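Long-range contact in GENE 22 product (PDB 2XC8), which is of unknown function but shares fold similarity with a domain of the receptor-binding protein of lactococcal phage p2: residues Y54-L60 and V99-P105. Residues are numbered along the deposited sequence; the frame is centred on the assembly and turned at random.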
ATOM      1  N   TYR B  54     -18.751 -14.072  15.489  1.00 21.62           N
ATOM      2  CA  TYR B  54     -18.290 -14.609  14.206  1.00 20.62           C
ATOM      3  C   TYR B  54     -17.232 -13.777  13.485  1.00 24.14           C
ATOM      4  O   TYR B  54     -17.080 -12.586  13.772  1.00 24.20           O
ATOM      5  CB  TYR B  54     -19.462 -14.703  13.221  1.00 21.57           C
ATOM      6  CG  TYR B  54     -20.713 -15.319  13.797  1.00 23.79           C
ATOM      7  CD1 TYR B  54     -20.827 -16.698  13.949  1.00 25.48           C
ATOM      8  CD2 TYR B  54     -21.787 -14.521  14.184  1.00 25.06           C
ATOM      9  CE1 TYR B  54     -21.977 -17.269  14.481  1.00 26.97           C
ATOM     10  CE2 TYR B  54     -22.941 -15.080  14.713  1.00 26.53           C
ATOM     11  CZ  TYR B  54     -23.030 -16.451  14.858  1.00 34.17           C
ATOM     12  OH  TYR B  54     -24.179 -16.992  15.383  1.00 36.80           O
ATOM     13  N   PRO B  55     -16.490 -14.406  12.547  1.00 20.02           N
ATOM     14  CA  PRO B  55     -15.515 -13.602  11.818  1.00 19.46           C
ATOM     15  C   PRO B  55     -16.372 -12.873  10.791  1.00 23.95           C
ATOM     16  O   PRO B  55     -17.420 -13.383  10.388  1.00 23.14           O
ATOM     17  CB  PRO B  55     -14.632 -14.644  11.119  1.00 20.67           C
ATOM     18  CG  PRO B  55     -14.800 -15.901  11.890  1.00 25.24           C
ATOM     19  CD  PRO B  55     -16.170 -15.847  12.466  1.00 20.78           C
ATOM     20  N   VAL B  56     -15.930 -11.689  10.379  1.00 21.42           N
ATOM     21  CA  VAL B  56     -16.682 -10.883   9.421  1.00 21.37           C
ATOM     22  C   VAL B  56     -15.892 -10.694   8.128  1.00 24.85           C
ATOM     23  O   VAL B  56     -14.726 -10.299   8.159  1.00 24.38           O
ATOM     24  CB  VAL B  56     -17.064  -9.501  10.006  1.00 25.87           C
ATOM     25  CG1 VAL B  56     -17.924  -8.737   9.028  1.00 25.79           C
ATOM     26  CG2 VAL B  56     -17.796  -9.654  11.330  1.00 26.47           C
ATOM     27  N   GLU B  57     -16.536 -10.979   6.998  1.00 21.22           N
ATOM     28  CA  GLU B  57     -15.938 -10.766   5.682  1.00 21.07           C
ATOM     29  C   GLU B  57     -16.377  -9.426   5.105  1.00 24.47           C
ATOM     30  O   GLU B  57     -17.572  -9.135   5.032  1.00 23.46           O
ATOM     31  CB  GLU B  57     -16.329 -11.888   4.720  1.00 22.66           C
ATOM     32  CG  GLU B  57     -15.726 -13.244   5.043  1.00 35.43           C
ATOM     33  CD  GLU B  57     -16.146 -14.320   4.057  1.00 57.47           C
ATOM     34  OE1 GLU B  57     -17.247 -14.215   3.471  1.00 56.55           O
ATOM     35  OE2 GLU B  57     -15.370 -15.280   3.870  1.00 47.80           O
ATOM     36  N   TYR B  58     -15.402  -8.617   4.699  1.00 21.27           N
ATOM     37  CA  TYR B  58     -15.676  -7.338   4.052  1.00 21.15           C
ATOM     38  C   TYR B  58     -15.271  -7.379   2.588  1.00 28.09           C
ATOM     39  O   TYR B  58     -14.158  -7.792   2.253  1.00 25.93           O
ATOM     40  CB  TYR B  58     -14.950  -6.199   4.768  1.00 20.75           C
ATOM     41  CG  TYR B  58     -15.555  -5.839   6.101  1.00 20.38           C
ATOM     42  CD1 TYR B  58     -16.605  -4.926   6.185  1.00 21.75           C
ATOM     43  CD2 TYR B  58     -15.079  -6.410   7.279  1.00 20.59           C
ATOM     44  CE1 TYR B  58     -17.167  -4.591   7.410  1.00 21.51           C
ATOM     45  CE2 TYR B  58     -15.632  -6.081   8.509  1.00 21.48           C
ATOM     46  CZ  TYR B  58     -16.677  -5.173   8.567  1.00 25.59           C
ATOM     47  OH  TYR B  58     -17.231  -4.841   9.779  1.00 19.62           O
HETATM   48  N   MSE B  59     -16.168  -6.936   1.732  1.00 29.80           N
HETATM   49  CA  MSE B  59     -15.968  -6.911   0.312  1.00 32.57           C
HETATM   50  C   MSE B  59     -16.316  -5.626  -0.369  1.00 31.68           C
HETATM   51  O   MSE B  59     -17.414  -5.171  -0.333  1.00 30.14           O
HETATM   52  CB  MSE B  59     -16.769  -8.015  -0.316  1.00 38.00           C
HETATM   53  CG  MSE B  59     -15.964  -8.848  -1.208  1.00 49.96           C
HETATM   54 SE   MSE B  59     -15.338 -10.464  -0.457  1.00 63.49          SE
HETATM   55  CE  MSE B  59     -16.602 -11.523  -1.334  1.00 60.48           C
ATOM     56  N   LEU B  60     -15.333  -5.045  -1.015  1.00 25.91           N
ATOM     57  CA  LEU B  60     -15.526  -3.757  -1.673  1.00 24.40           C
ATOM     58  C   LEU B  60     -15.578  -3.921  -3.191  1.00 25.20           C
ATOM     59  O   LEU B  60     -14.685  -4.524  -3.789  1.00 23.43           O
ATOM     60  CB  LEU B  60     -14.415  -2.781  -1.266  1.00 24.10           C
ATOM     61  CG  LEU B  60     -14.482  -1.325  -1.740  1.00 28.39           C
ATOM     62  CD1 LEU B  60     -15.651  -0.573  -1.109  1.00 28.32           C
ATOM     63  CD2 LEU B  60     -13.172  -0.615  -1.438  1.00 29.66           C
ATOM     64  N   VAL B  99     -10.680  -4.671  -2.440  1.00 22.26           N
ATOM     65  CA  VAL B  99     -10.509  -5.001  -1.015  1.00 21.11           C
ATOM     66  C   VAL B  99     -11.335  -6.227  -0.607  1.00 25.06           C
ATOM     67  O   VAL B  99     -12.539  -6.291  -0.867  1.00 24.49           O
ATOM     68  CB  VAL B  99     -10.842  -3.794  -0.080  1.00 24.38           C
ATOM     69  CG1 VAL B  99     -10.594  -4.149   1.385  1.00 24.14           C
ATOM     70  CG2 VAL B  99     -10.031  -2.560  -0.460  1.00 23.85           C
ATOM     71  N   SER B 100     -10.670  -7.192   0.026  1.00 21.80           N
ATOM     72  CA  SER B 100     -11.314  -8.398   0.547  1.00 21.98           C
ATOM     73  C   SER B 100     -10.637  -8.809   1.854  1.00 25.09           C
ATOM     74  O   SER B 100      -9.517  -9.323   1.843  1.00 25.19           O
ATOM     75  CB  SER B 100     -11.236  -9.532  -0.482  1.00 27.17           C
ATOM     76  OG  SER B 100     -11.833 -10.720   0.015  1.00 40.67           O
ATOM     77  N   VAL B 101     -11.315  -8.569   2.976  1.00 20.02           N
ATOM     78  CA  VAL B 101     -10.726  -8.780   4.304  1.00 19.07           C
ATOM     79  C   VAL B 101     -11.653  -9.545   5.253  1.00 22.29           C
ATOM     80  O   VAL B 101     -12.851  -9.264   5.329  1.00 20.29           O
ATOM     81  CB  VAL B 101     -10.303  -7.431   4.967  1.00 22.34           C
ATOM     82  CG1 VAL B 101      -9.645  -7.663   6.327  1.00 22.30           C
ATOM     83  CG2 VAL B 101      -9.360  -6.645   4.061  1.00 22.00           C
ATOM     84  N   THR B 102     -11.079 -10.511   5.968  1.00 19.80           N
ATOM     85  CA  THR B 102     -11.770 -11.210   7.047  1.00 19.78           C
ATOM     86  C   THR B 102     -11.296 -10.664   8.394  1.00 24.10           C
ATOM     87  O   THR B 102     -10.100 -10.683   8.699  1.00 23.82           O
ATOM     88  CB  THR B 102     -11.549 -12.740   6.970  1.00 24.62           C
ATOM     89  OG1 THR B 102     -11.962 -13.220   5.683  1.00 22.46           O
ATOM     90  CG2 THR B 102     -12.348 -13.465   8.052  1.00 22.39           C
ATOM     91  N   VAL B 103     -12.244 -10.166   9.186  1.00 20.39           N
ATOM     92  CA  VAL B 103     -11.954  -9.605  10.505  1.00 20.10           C
ATOM     93  C   VAL B 103     -12.468 -10.548  11.591  1.00 24.84           C
ATOM     94  O   VAL B 103     -13.669 -10.815  11.678  1.00 24.28           O
ATOM     95  CB  VAL B 103     -12.577  -8.195  10.684  1.00 23.38           C
ATOM     96  CG1 VAL B 103     -12.146  -7.576  12.009  1.00 23.44           C
ATOM     97  CG2 VAL B 103     -12.192  -7.283   9.526  1.00 22.63           C
ATOM     98  N   PHE B 104     -11.549 -11.044  12.413  1.00 21.64           N
ATOM     99  CA  PHE B 104     -11.876 -11.988  13.479  1.00 21.83           C
ATOM    100  C   PHE B 104     -12.284 -11.255  14.761  1.00 27.93           C
ATOM    101  O   PHE B 104     -11.879 -10.108  14.961  1.00 28.26           O
ATOM    102  CB  PHE B 104     -10.695 -12.939  13.712  1.00 23.33           C
ATOM    103  CG  PHE B 104     -10.422 -13.852  12.548  1.00 23.90           C
ATOM    104  CD1 PHE B 104     -11.094 -15.065  12.430  1.00 26.67           C
ATOM    105  CD2 PHE B 104      -9.508 -13.494  11.559  1.00 24.66           C
ATOM    106  CE1 PHE B 104     -10.857 -15.912  11.351  1.00 26.68           C
ATOM    107  CE2 PHE B 104      -9.263 -14.336  10.476  1.00 26.65           C
ATOM    108  CZ  PHE B 104      -9.938 -15.547  10.372  1.00 24.63           C
ATOM    109  N   PRO B 105     -13.096 -11.904  15.626  1.00 25.57           N
ATOM    110  CA  PRO B 105     -13.611 -11.257  16.841  1.00 26.39           C
ATOM    111  C   PRO B 105     -12.595 -10.450  17.660  1.00 29.98           C
ATOM    112  O   PRO B 105     -12.947  -9.394  18.192  1.00 30.71           O
ATOM    113  CB  PRO B 105     -14.142 -12.436  17.659  1.00 29.04           C
ATOM    114  CG  PRO B 105     -14.607 -13.399  16.635  1.00 32.36           C
ATOM    115  CD  PRO B 105     -13.664 -13.260  15.461  1.00 26.90           C
TER
HETATM  116  O   HOH W   1     -15.301 -10.511  13.972  1.00 14.72           O
HETATM  117  O   HOH W   2     -12.720 -15.651   4.942  1.00 30.48           O
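Tyr58 lies against Val103 on the buried face of an antiparallel strand pair, where Val56, Leu60, Val99 and Val101 also point. The tyrosine has CG beside its own backbone N (chi1 -73°), which turns the ring along the strand toward Val103; CD2 comes within 3.8 Å of Val103 CG2, and the valine meets the ring obliquely. At the other end of this face Leu60 CD2 packs across Val99 CG2, also at 3.8 Å. Beta-branched valines suit such a face, since they favour extended backbone and fill the interior close to the main chain. Tyrosine adds a hydroxyl, whose buried polarity is met by a hydrogen bond to Thr49 O.

Between the strands, Val56 and Val103 form a hydrogen-bonded pair, with Val103 N reaching Val56 O at 2.7 Å. Tyr58 and Val101 form the next, Tyr58 N to Val101 O being 2.7 Å and nearly straight (171°). Just past the strand ends the compact apolar ring of Pro55 packs on Phe104: Pro55 CB approaches Phe104 CD1 at 3.8 Å, while Thr102 CG2 covers one face of the phenyl ring near its rim.

The other face is more polar and partly exposed. Glu57 and Thr102 stand side by side, and one water joins Glu57 OE2 to Thr102 OG1, a link suited to residues that can face solvent. Nearby, the selenium of selenomethionine Met59 sits 3.5 Å from Ser100 OG.

Both strands are interior to a five-stranded mixed sheet. Strand 71-79 flanks 56-64, and strand 109-117 flanks 93-103; across the buried face, Phe46 of the second sheet touches both Leu60 and Val99, so the pair contributes to the core between two sheets.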